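Local coordinates for protein diaminopropionate ammonia-lyase (PDB 4D9I) that catalyses the pyridoxal-phosphate-dependent alpha,beta-elimination of both L- and D-2,3-diaminopropionate to pyruvate and ammonia, working as a homodimer, at residues P46-G58 with V323-I335. Residues are numbered along the deposited sequence; the frame is centred on the assembly and turned at random.
Sequences PLCALDDLANLFG and VLGNPYGNDPRII
Leu50 and Asp331 bring the two backbones closest, their CA atoms 5.2 Å apart where strand 47-49, outermost in its sheet within this chain, turns into helix 51-57. Facing this junction, the loop after helix 315-325 makes a type II' turn from Tyr328 to Asp331. Gly329 suits the turn: its phi is positive, and a CB would run into Asp52 OD2.

The first N-H groups of a helix have no preceding turn to bond, and Leu50, at the N-cap position, has no side-chain acceptor; the carboxylate of Asp331 serves instead. Its OD1 takes Asp52 N through the syn lone pair at 2.8 Å, while OD2 receives Leu53 N from 22° out of the carboxylate plane. In return, Asp52 OD2 uses its anti lone pair for Asn330 N, 2.7 Å away and nearly straight (171°). Asp51, by contrast, forms a salt bridge with Lys61.

Apolar branches close the flanks. Leu56 CD2 sits over the centre of the Tyr328 ring, a CH-pi contact 3.8 Å from the centroid. Leu53 CD2 meets Val323 CG1, Leu50 CD1 crosses to Leu324 CD2, and Cys48 CB packs against both Pro332 CG and Ile334 CD1 at 3.8 Å.

With an alanine in place of Asp331, Asp52 N and Leu53 N would probably lose these acceptors, leaving mainly the Asn330-Asp52 bond and apolar packing. Asp331 OD1 lies 3.8 Å from Asp52 OD2, a like-charge proximity that the N-H bonds and helix dipole probably offset. In this fold type II enzyme the contact is structural, away from the catalytic residues: hydrogen bonds tie the loop to helix 51-57, and packing at Cys48 ties it to strand 47-49.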
ATOM      1  N   PRO B  46     -14.420   4.854 -11.735  1.00 21.44           N
ATOM      2  CA  PRO B  46     -14.452   3.397 -11.774  1.00 21.51           C
ATOM      3  C   PRO B  46     -15.187   2.771 -10.603  1.00 20.61           C
ATOM      4  O   PRO B  46     -15.214   3.325  -9.491  1.00 19.40           O
ATOM      5  CB  PRO B  46     -12.960   2.985 -11.745  1.00 21.49           C
ATOM      6  CG  PRO B  46     -12.198   4.217 -12.175  1.00 21.67           C
ATOM      7  CD  PRO B  46     -13.049   5.393 -11.752  1.00 21.36           C
ATOM      8  N   LEU B  47     -15.769   1.609 -10.877  1.00 21.13           N
ATOM      9  CA  LEU B  47     -16.286   0.755  -9.833  1.00 21.13           C
ATOM     10  C   LEU B  47     -15.378  -0.468  -9.779  1.00 21.32           C
ATOM     11  O   LEU B  47     -15.460  -1.342 -10.641  1.00 22.56           O
ATOM     12  CB  LEU B  47     -17.716   0.320 -10.152  1.00 21.88           C
ATOM     13  CG  LEU B  47     -18.407  -0.493  -9.050  1.00 21.78           C
ATOM     14  CD1 LEU B  47     -18.563   0.379  -7.809  1.00 20.94           C
ATOM     15  CD2 LEU B  47     -19.771  -0.980  -9.504  1.00 22.89           C
ATOM     16  N   CYS B  48     -14.520  -0.531  -8.771  1.00 20.95           N
ATOM     17  CA  CYS B  48     -13.451  -1.538  -8.771  1.00 21.25           C
ATOM     18  C   CYS B  48     -13.915  -2.809  -8.069  1.00 20.94           C
ATOM     19  O   CYS B  48     -14.519  -2.742  -6.996  1.00 20.54           O
ATOM     20  CB  CYS B  48     -12.194  -0.982  -8.102  1.00 20.97           C
ATOM     21  SG  CYS B  48     -11.667   0.639  -8.707  1.00 23.26           S
ATOM     22  N   ALA B  49     -13.636  -3.960  -8.669  1.00 21.14           N
ATOM     23  CA  ALA B  49     -14.005  -5.221  -8.072  1.00 20.95           C
ATOM     24  C   ALA B  49     -12.842  -5.747  -7.231  1.00 20.25           C
ATOM     25  O   ALA B  49     -11.806  -6.132  -7.763  1.00 20.47           O
ATOM     26  CB  ALA B  49     -14.416  -6.229  -9.145  1.00 22.37           C
ATOM     27  N   LEU B  50     -13.008  -5.756  -5.915  1.00 19.11           N
ATOM     28  CA  LEU B  50     -11.938  -6.256  -5.080  1.00 18.86           C
ATOM     29  C   LEU B  50     -12.224  -7.739  -4.818  1.00 19.52           C
ATOM     30  O   LEU B  50     -12.563  -8.121  -3.716  1.00 19.23           O
ATOM     31  CB  LEU B  50     -11.791  -5.430  -3.788  1.00 17.79           C
ATOM     32  CG  LEU B  50     -11.618  -3.914  -3.944  1.00 17.35           C
ATOM     33  CD1 LEU B  50     -11.470  -3.275  -2.567  1.00 16.77           C
ATOM     34  CD2 LEU B  50     -10.423  -3.521  -4.826  1.00 17.32           C
ATOM     35  N   ASP B  51     -12.113  -8.546  -5.871  1.00 20.70           N
ATOM     36  CA  ASP B  51     -12.442  -9.983  -5.813  1.00 22.02           C
ATOM     37  C   ASP B  51     -11.624 -10.772  -4.788  1.00 21.67           C
ATOM     38  O   ASP B  51     -12.167 -11.624  -4.056  1.00 22.23           O
ATOM     39  CB  ASP B  51     -12.280 -10.648  -7.184  1.00 23.56           C
ATOM     40  CG  ASP B  51     -13.359 -10.239  -8.189  1.00 25.05           C
ATOM     41  OD1 ASP B  51     -14.340  -9.514  -7.863  1.00 25.23           O
ATOM     42  OD2 ASP B  51     -13.225 -10.669  -9.346  1.00 26.70           O
ATOM     43  N   ASP B  52     -10.314 -10.545  -4.774  1.00 21.22           N
ATOM     44  CA  ASP B  52      -9.460 -11.332  -3.896  1.00 21.18           C
ATOM     45  C   ASP B  52      -9.690 -10.952  -2.431  1.00 20.44           C
ATOM     46  O   ASP B  52      -9.695 -11.833  -1.549  1.00 20.60           O
ATOM     47  CB  ASP B  52      -7.982 -11.229  -4.313  1.00 21.54           C
ATOM     48  CG  ASP B  52      -7.726 -11.900  -5.645  1.00 22.81           C
ATOM     49  OD1 ASP B  52      -8.439 -12.868  -5.945  1.00 24.01           O
ATOM     50  OD2 ASP B  52      -6.845 -11.476  -6.411  1.00 23.15           O
ATOM     51  N   LEU B  53      -9.946  -9.669  -2.181  1.00 19.39           N
ATOM     52  CA  LEU B  53     -10.307  -9.214  -0.828  1.00 19.18           C
ATOM     53  C   LEU B  53     -11.672  -9.798  -0.408  1.00 19.93           C
ATOM     54  O   LEU B  53     -11.875 -10.185   0.767  1.00 19.97           O
ATOM     55  CB  LEU B  53     -10.293  -7.664  -0.728  1.00 18.17           C
ATOM     56  CG  LEU B  53     -10.314  -7.064   0.695  1.00 17.70           C
ATOM     57  CD1 LEU B  53      -8.937  -7.222   1.357  1.00 17.69           C
ATOM     58  CD2 LEU B  53     -10.766  -5.605   0.741  1.00 17.00           C
ATOM     59  N   ALA B  54     -12.601  -9.890  -1.369  1.00 20.58           N
ATOM     60  CA  ALA B  54     -13.911 -10.469  -1.079  1.00 21.76           C
ATOM     61  C   ALA B  54     -13.785 -11.952  -0.687  1.00 23.30           C
ATOM     62  O   ALA B  54     -14.422 -12.409   0.267  1.00 23.63           O
ATOM     63  CB  ALA B  54     -14.854 -10.294  -2.266  1.00 22.38           C
ATOM     64  N   ASN B  55     -12.946 -12.692  -1.409  1.00 24.42           N
ATOM     65  CA  ASN B  55     -12.642 -14.083  -1.052  1.00 26.15           C
ATOM     66  C   ASN B  55     -12.031 -14.191   0.362  1.00 25.65           C
ATOM     67  O   ASN B  55     -12.502 -14.967   1.189  1.00 26.13           O
ATOM     68  CB  ASN B  55     -11.718 -14.686  -2.109  1.00 28.04           C
ATOM     69  CG  ASN B  55     -11.346 -16.128  -1.823  1.00 30.38           C
ATOM     70  OD1 ASN B  55     -12.203 -16.985  -1.677  1.00 32.31           O
ATOM     71  ND2 ASN B  55     -10.052 -16.403  -1.759  1.00 31.72           N
ATOM     72  N   LEU B  56     -11.011 -13.381   0.645  1.00 24.05           N
ATOM     73  CA  LEU B  56     -10.418 -13.345   1.989  1.00 23.69           C
ATOM     74  C   LEU B  56     -11.439 -13.032   3.104  1.00 23.49           C
ATOM     75  O   LEU B  56     -11.402 -13.642   4.171  1.00 23.92           O
ATOM     76  CB  LEU B  56      -9.282 -12.313   2.052  1.00 22.37           C
ATOM     77  CG  LEU B  56      -8.517 -12.215   3.385  1.00 22.47           C
ATOM     78  CD1 LEU B  56      -7.706 -13.485   3.721  1.00 23.01           C
ATOM     79  CD2 LEU B  56      -7.600 -11.010   3.337  1.00 21.77           C
ATOM     80  N   PHE B  57     -12.348 -12.091   2.845  1.00 22.76           N
ATOM     81  CA  PHE B  57     -13.294 -11.661   3.861  1.00 22.94           C
ATOM     82  C   PHE B  57     -14.514 -12.551   3.919  1.00 24.21           C
ATOM     83  O   PHE B  57     -15.366 -12.351   4.773  1.00 25.12           O
ATOM     84  CB  PHE B  57     -13.761 -10.207   3.618  1.00 22.04           C
ATOM     85  CG  PHE B  57     -12.732  -9.166   3.945  1.00 21.04           C
ATOM     86  CD1 PHE B  57     -11.464  -9.514   4.397  1.00 21.07           C
ATOM     87  CD2 PHE B  57     -13.020  -7.817   3.752  1.00 20.35           C
ATOM     88  CE1 PHE B  57     -10.517  -8.539   4.678  1.00 20.65           C
ATOM     89  CE2 PHE B  57     -12.070  -6.849   4.031  1.00 19.88           C
ATOM     90  CZ  PHE B  57     -10.819  -7.213   4.490  1.00 19.63           C
ATOM     91  N   GLY B  58     -14.619 -13.504   3.000  1.00 24.90           N
ATOM     92  CA  GLY B  58     -15.727 -14.452   3.036  1.00 26.54           C
ATOM     93  C   GLY B  58     -17.047 -13.889   2.530  1.00 26.96           C
ATOM     94  O   GLY B  58     -18.115 -14.329   2.956  1.00 28.56           O
ATOM     95  N   VAL B 323      -5.594  -0.820   3.364  1.00 16.58           N
ATOM     96  CA  VAL B 323      -6.096  -2.042   2.678  1.00 15.74           C
ATOM     97  C   VAL B 323      -6.413  -1.693   1.213  1.00 15.14           C
ATOM     98  O   VAL B 323      -6.067  -2.443   0.299  1.00 15.01           O
ATOM     99  CB  VAL B 323      -7.364  -2.605   3.370  1.00 15.77           C
ATOM    100  CG1 VAL B 323      -8.046  -3.699   2.522  1.00 15.03           C
ATOM    101  CG2 VAL B 323      -7.049  -3.123   4.778  1.00 16.41           C
ATOM    102  N   LEU B 324      -7.058  -0.536   1.002  1.00 14.76           N
ATOM    103  CA  LEU B 324      -7.331  -0.037  -0.348  1.00 14.50           C
ATOM    104  C   LEU B 324      -6.071   0.346  -1.132  1.00 15.23           C
ATOM    105  O   LEU B 324      -6.004   0.098  -2.337  1.00 15.71           O
ATOM    106  CB  LEU B 324      -8.295   1.175  -0.309  1.00 14.25           C
ATOM    107  CG  LEU B 324      -9.728   0.851   0.075  1.00 13.83           C
ATOM    108  CD1 LEU B 324     -10.547   2.125   0.375  1.00 13.75           C
ATOM    109  CD2 LEU B 324     -10.398   0.045  -1.012  1.00 13.63           C
ATOM    110  N   GLY B 325      -5.085   0.928  -0.448  1.00 15.75           N
ATOM    111  CA  GLY B 325      -3.882   1.434  -1.091  1.00 16.70           C
ATOM    112  C   GLY B 325      -2.837   0.359  -1.372  1.00 17.26           C
ATOM    113  O   GLY B 325      -1.911   0.587  -2.160  1.00 17.93           O
ATOM    114  N   ASN B 326      -2.954  -0.798  -0.718  1.00 17.06           N
ATOM    115  CA  ASN B 326      -2.046  -1.905  -0.992  1.00 18.03           C
ATOM    116  C   ASN B 326      -2.881  -3.168  -1.023  1.00 17.90           C
ATOM    117  O   ASN B 326      -2.973  -3.890  -0.037  1.00 17.93           O
ATOM    118  CB  ASN B 326      -0.895  -1.974   0.038  1.00 18.88           C
ATOM    119  CG  ASN B 326       0.091  -3.102  -0.245  1.00 19.82           C
ATOM    120  OD1 ASN B 326      -0.130  -3.957  -1.124  1.00 20.15           O
ATOM    121  ND2 ASN B 326       1.164  -3.154   0.546  1.00 20.68           N
ATOM    122  N   PRO B 327      -3.506  -3.419  -2.180  1.00 17.87           N
ATOM    123  CA  PRO B 327      -4.554  -4.418  -2.265  1.00 17.49           C
ATOM    124  C   PRO B 327      -4.059  -5.852  -2.075  1.00 18.10           C
ATOM    125  O   PRO B 327      -2.846  -6.152  -2.132  1.00 18.79           O
ATOM    126  CB  PRO B 327      -5.152  -4.206  -3.668  1.00 17.61           C
ATOM    127  CG  PRO B 327      -4.108  -3.459  -4.432  1.00 18.20           C
ATOM    128  CD  PRO B 327      -3.385  -2.611  -3.416  1.00 17.92           C
ATOM    129  N   TYR B 328      -5.025  -6.723  -1.834  1.00 17.96           N
ATOM    130  CA  TYR B 328      -4.785  -8.150  -1.666  1.00 18.63           C
ATOM    131  C   TYR B 328      -4.813  -8.847  -3.009  1.00 19.17           C
ATOM    132  O   TYR B 328      -5.571  -8.441  -3.913  1.00 18.73           O
ATOM    133  CB  TYR B 328      -5.879  -8.758  -0.778  1.00 19.06           C
ATOM    134  CG  TYR B 328      -5.479 -10.082  -0.145  1.00 20.38           C
ATOM    135  CD1 TYR B 328      -4.485 -10.116   0.825  1.00 20.96           C
ATOM    136  CD2 TYR B 328      -6.094 -11.282  -0.502  1.00 21.53           C
ATOM    137  CE1 TYR B 328      -4.094 -11.305   1.418  1.00 22.41           C
ATOM    138  CE2 TYR B 328      -5.716 -12.492   0.102  1.00 22.82           C
ATOM    139  CZ  TYR B 328      -4.710 -12.473   1.067  1.00 23.35           C
ATOM    140  OH  TYR B 328      -4.267 -13.616   1.700  1.00 25.94           O
ATOM    141  N   GLY B 329      -4.011  -9.912  -3.139  1.00 20.04           N
ATOM    142  CA  GLY B 329      -4.035 -10.748  -4.342  1.00 21.29           C
ATOM    143  C   GLY B 329      -3.748  -9.900  -5.572  1.00 21.51           C
ATOM    144  O   GLY B 329      -2.768  -9.143  -5.610  1.00 21.45           O
ATOM    145  N   ASN B 330      -4.603 -10.012  -6.581  1.00 21.87           N
ATOM    146  CA  ASN B 330      -4.423  -9.243  -7.817  1.00 22.47           C
ATOM    147  C   ASN B 330      -5.390  -8.061  -7.936  1.00 21.41           C
ATOM    148  O   ASN B 330      -5.537  -7.488  -9.010  1.00 22.00           O
ATOM    149  CB  ASN B 330      -4.554 -10.177  -9.037  1.00 24.23           C
ATOM    150  CG  ASN B 330      -3.475 -11.241  -9.069  1.00 25.70           C
ATOM    151  OD1 ASN B 330      -3.733 -12.425  -9.364  1.00 27.36           O
ATOM    152  ND2 ASN B 330      -2.259 -10.838  -8.762  1.00 25.65           N
ATOM    153  N   ASP B 331      -6.020  -7.687  -6.829  1.00 20.12           N
ATOM    154  CA  ASP B 331      -7.061  -6.651  -6.842  1.00 19.64           C
ATOM    155  C   ASP B 331      -6.490  -5.314  -7.308  1.00 19.65           C
ATOM    156  O   ASP B 331      -5.292  -5.053  -7.103  1.00 19.99           O
ATOM    157  CB  ASP B 331      -7.660  -6.469  -5.455  1.00 18.65           C
ATOM    158  CG  ASP B 331      -8.660  -7.559  -5.088  1.00 19.27           C
ATOM    159  OD1 ASP B 331      -9.002  -8.388  -5.944  1.00 20.60           O
ATOM    160  OD2 ASP B 331      -9.103  -7.595  -3.928  1.00 18.82           O
ATOM    161  N   PRO B 332      -7.331  -4.453  -7.923  1.00 19.60           N
ATOM    162  CA  PRO B 332      -6.839  -3.099  -8.258  1.00 19.63           C
ATOM    163  C   PRO B 332      -6.617  -2.258  -6.991  1.00 18.53           C
ATOM    164  O   PRO B 332      -7.297  -2.467  -5.984  1.00 17.97           O
ATOM    165  CB  PRO B 332      -7.997  -2.500  -9.096  1.00 20.14           C
ATOM    166  CG  PRO B 332      -9.210  -3.219  -8.580  1.00 19.60           C
ATOM    167  CD  PRO B 332      -8.743  -4.635  -8.313  1.00 19.71           C
ATOM    168  N   ARG B 333      -5.661  -1.326  -7.063  1.00 18.46           N
ATOM    169  CA  ARG B 333      -5.282  -0.448  -5.960  1.00 17.75           C
ATOM    170  C   ARG B 333      -6.110   0.843  -6.014  1.00 17.33           C
ATOM    171  O   ARG B 333      -6.375   1.330  -7.098  1.00 18.13           O
ATOM    172  CB  ARG B 333      -3.801  -0.093  -6.124  1.00 18.60           C
ATOM    173  CG  ARG B 333      -3.276   0.974  -5.176  1.00 18.74           C
ATOM    174  CD  ARG B 333      -1.763   0.854  -5.078  1.00 20.07           C
ATOM    175  NE  ARG B 333      -1.152   2.082  -4.574  1.00 20.75           N
ATOM    176  CZ  ARG B 333      -0.576   2.980  -5.368  1.00 22.63           C
ATOM    177  NH1 ARG B 333      -0.489   2.738  -6.676  1.00 24.27           N
ATOM    178  NH2 ARG B 333      -0.012   4.069  -4.876  1.00 22.95           N
ATOM    179  N   ILE B 334      -6.481   1.388  -4.851  1.00 16.40           N
ATOM    180  CA  ILE B 334      -7.335   2.578  -4.752  1.00 16.36           C
ATOM    181  C   ILE B 334      -6.728   3.541  -3.720  1.00 16.53           C
ATOM    182  O   ILE B 334      -6.363   3.136  -2.606  1.00 16.28           O
ATOM    183  CB  ILE B 334      -8.792   2.196  -4.344  1.00 15.72           C
ATOM    184  CG1 ILE B 334      -9.457   1.321  -5.435  1.00 15.93           C
ATOM    185  CG2 ILE B 334      -9.609   3.437  -4.024  1.00 15.50           C
ATOM    186  CD1 ILE B 334     -10.761   0.645  -5.030  1.00 15.71           C
ATOM    187  N   ILE B 335      -6.593   4.812  -4.101  1.00 17.29           N
ATOM    188  CA  ILE B 335      -6.054   5.842  -3.211  1.00 18.02           C
ATOM    189  C   ILE B 335      -7.285   6.451  -2.533  1.00 18.03           C
ATOM    190  O   ILE B 335      -8.129   7.067  -3.198  1.00 18.43           O
ATOM    191  CB  ILE B 335      -5.267   6.931  -3.979  1.00 19.13           C
ATOM    192  CG1 ILE B 335      -4.127   6.321  -4.835  1.00 19.77           C
ATOM    193  CG2 ILE B 335      -4.746   7.993  -3.024  1.00 19.72           C
ATOM    194  CD1 ILE B 335      -3.209   5.368  -4.102  1.00 19.88           C
TER